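Local coordinates for adhesion and penetration protein autotransporter (Haemophilus influenzae, PDB 3SYJ), which promotes bacterial aggregation and adherence to host cells through its secreted passenger domain, and is probably also a serine protease, at residues S646-N651 with T701-S706. Numbering follows the deposited sequence.
Sequences SSIEGN and TQINGS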
loop_
_atom_site.group_PDB
_atom_site.type_symbol
_atom_site.label_atom_id
_atom_site.label_comp_id
_atom_site.label_asym_id
_atom_site.label_seq_id
_atom_site.Cartn_x
_atom_site.Cartn_y
_atom_site.Cartn_z
ATOM N N SER A 646 10.121 -27.153 6.871
ATOM C CA SER A 646 8.907 -26.519 7.357
ATOM C C SER A 646 8.846 -25.084 6.879
ATOM O O SER A 646 7.800 -24.601 6.450
ATOM C CB SER A 646 8.858 -26.554 8.882
ATOM O OG SER A 646 8.615 -27.866 9.341
ATOM N N SER A 647 9.978 -24.402 6.965
ATOM C CA SER A 647 10.032 -22.999 6.593
ATOM C C SER A 647 11.456 -22.589 6.294
ATOM O O SER A 647 12.404 -23.114 6.884
ATOM C CB SER A 647 9.484 -22.126 7.723
ATOM O OG SER A 647 10.250 -22.282 8.904
ATOM N N ILE A 648 11.604 -21.659 5.361
ATOM C CA ILE A 648 12.881 -20.999 5.170
ATOM C C ILE A 648 12.632 -19.501 5.163
ATOM O O ILE A 648 11.822 -19.005 4.381
ATOM C CB ILE A 648 13.620 -21.501 3.902
ATOM C CG1 ILE A 648 15.051 -20.960 3.869
ATOM C CG2 ILE A 648 12.830 -21.188 2.626
ATOM C CD1 ILE A 648 15.944 -21.683 2.887
ATOM N N GLU A 649 13.307 -18.796 6.070
ATOM C CA GLU A 649 13.075 -17.373 6.273
ATOM C C GLU A 649 14.282 -16.523 5.882
ATOM O O GLU A 649 15.419 -16.831 6.247
ATOM C CB GLU A 649 12.698 -17.085 7.733
ATOM C CG GLU A 649 12.375 -15.619 7.990
ATOM C CD GLU A 649 12.110 -15.305 9.456
ATOM O OE1 GLU A 649 11.667 -16.205 10.201
ATOM O OE2 GLU A 649 12.336 -14.144 9.860
ATOM N N GLY A 650 14.019 -15.437 5.160
ATOM C CA GLY A 650 15.062 -14.545 4.687
ATOM C C GLY A 650 14.781 -14.113 3.260
ATOM O O GLY A 650 13.941 -14.711 2.586
ATOM N N ASN A 651 15.482 -13.084 2.789
ATOM C CA ASN A 651 15.242 -12.561 1.449
ATOM C C ASN A 651 16.224 -13.142 0.446
ATOM O O ASN A 651 17.391 -13.348 0.764
ATOM C CB ASN A 651 15.303 -11.030 1.445
ATOM C CG ASN A 651 14.221 -10.402 2.315
ATOM O OD1 ASN A 651 13.070 -10.847 2.328
ATOM N ND2 ASN A 651 14.592 -9.366 3.052
ATOM N N THR A 701 6.372 -26.072 2.330
ATOM C CA THR A 701 7.391 -25.140 2.788
ATOM C C THR A 701 6.904 -23.693 2.797
ATOM O O THR A 701 6.456 -23.172 1.777
ATOM C CB THR A 701 8.625 -25.221 1.898
ATOM O OG1 THR A 701 9.080 -26.581 1.853
ATOM C CG2 THR A 701 9.720 -24.320 2.436
ATOM N N GLN A 702 6.992 -23.046 3.952
ATOM C CA GLN A 702 6.694 -21.623 4.034
ATOM C C GLN A 702 7.960 -20.851 3.725
ATOM O O GLN A 702 8.884 -20.813 4.542
ATOM C CB GLN A 702 6.194 -21.236 5.429
ATOM C CG GLN A 702 5.011 -22.031 5.911
ATOM C CD GLN A 702 3.823 -21.950 4.966
ATOM O OE1 GLN A 702 3.324 -20.865 4.657
ATOM N NE2 GLN A 702 3.354 -23.106 4.517
ATOM N N ILE A 703 8.009 -20.251 2.539
ATOM C CA ILE A 703 9.121 -19.386 2.160
ATOM C C ILE A 703 8.836 -17.978 2.662
ATOM O O ILE A 703 8.033 -17.252 2.073
ATOM C CB ILE A 703 9.309 -19.342 0.631
ATOM C CG1 ILE A 703 9.441 -20.758 0.055
ATOM C CG2 ILE A 703 10.512 -18.491 0.271
ATOM C CD1 ILE A 703 9.072 -20.855 -1.424
ATOM N N ASN A 704 9.493 -17.593 3.749
ATOM C CA ASN A 704 9.188 -16.334 4.415
ATOM C C ASN A 704 10.187 -15.226 4.098
ATOM O O ASN A 704 11.098 -14.932 4.879
ATOM C CB ASN A 704 9.050 -16.554 5.925
ATOM C CG ASN A 704 7.885 -17.479 6.271
ATOM O OD1 ASN A 704 6.879 -17.521 5.559
ATOM N ND2 ASN A 704 8.023 -18.229 7.359
ATOM N N GLY A 705 9.998 -14.611 2.937
ATOM C CA GLY A 705 10.886 -13.571 2.461
ATOM C C GLY A 705 10.475 -13.161 1.067
ATOM O O GLY A 705 9.456 -13.616 0.548
ATOM N N SER A 706 11.266 -12.297 0.451
ATOM C CA SER A 706 10.968 -11.860 -0.900
ATOM C C SER A 706 12.021 -12.415 -1.826
ATOM O O SER A 706 13.056 -12.898 -1.374
ATOM C CB SER A 706 10.979 -10.340 -0.971
ATOM O OG SER A 706 12.222 -9.859 -0.481
HETATM O O HOH W 1 10.015 -18.505 9.423
HETATM O O HOH W 2 11.881 -12.147 5.132
#
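Ile-648 bonds through both its N and its O to the residues on either side of Ile-703, the pattern of parallel strands: its N donates to Gln-702 O at 3.0 Å, and its O accepts from Asn-704 N at 2.8 Å. Gln-702 N to Ser-646 O and Gly-650 N to Asn-704 O extend the staggered ladder. On the buried face, CG2 of Ile-648 lies 4.3 Å from CG2 of Ile-703; branched aliphatic residues suit this buried face. The opposite face is polar. There the extended chain of Glu-649, its CG anti to the backbone N (chi1 -177°), rises from the sheet and brings its CG to 3.4 Å from Asn-704 O, and a water joins its OE1 to Asn-704 ND2. Where the ladder turns a corner, Asn-651 OD1 replaces a main-chain carbonyl, taking Ser-706 N at 3.0 Å and, weakly, Ser-706 OG. Gly-705, with no side chain, lets Gly-650 O come to 3.3 Å from its CA in a nearly straight CA-H...O contact. Asn-724 ND2 holds Asn-704 OD1 and Gln-702 OE1, tying the polar face to the next turn, while Gln-702 NE2 bonds to Lys-700 O. The pair joins successive rungs of the passenger's beta-solenoid: strand 622-629 adds backbone bonds beyond 646-649, Phe-627 and Phe-632 pack on Ile-648, and Leu-723 of strand 721-723 continues the core beyond Ile-703.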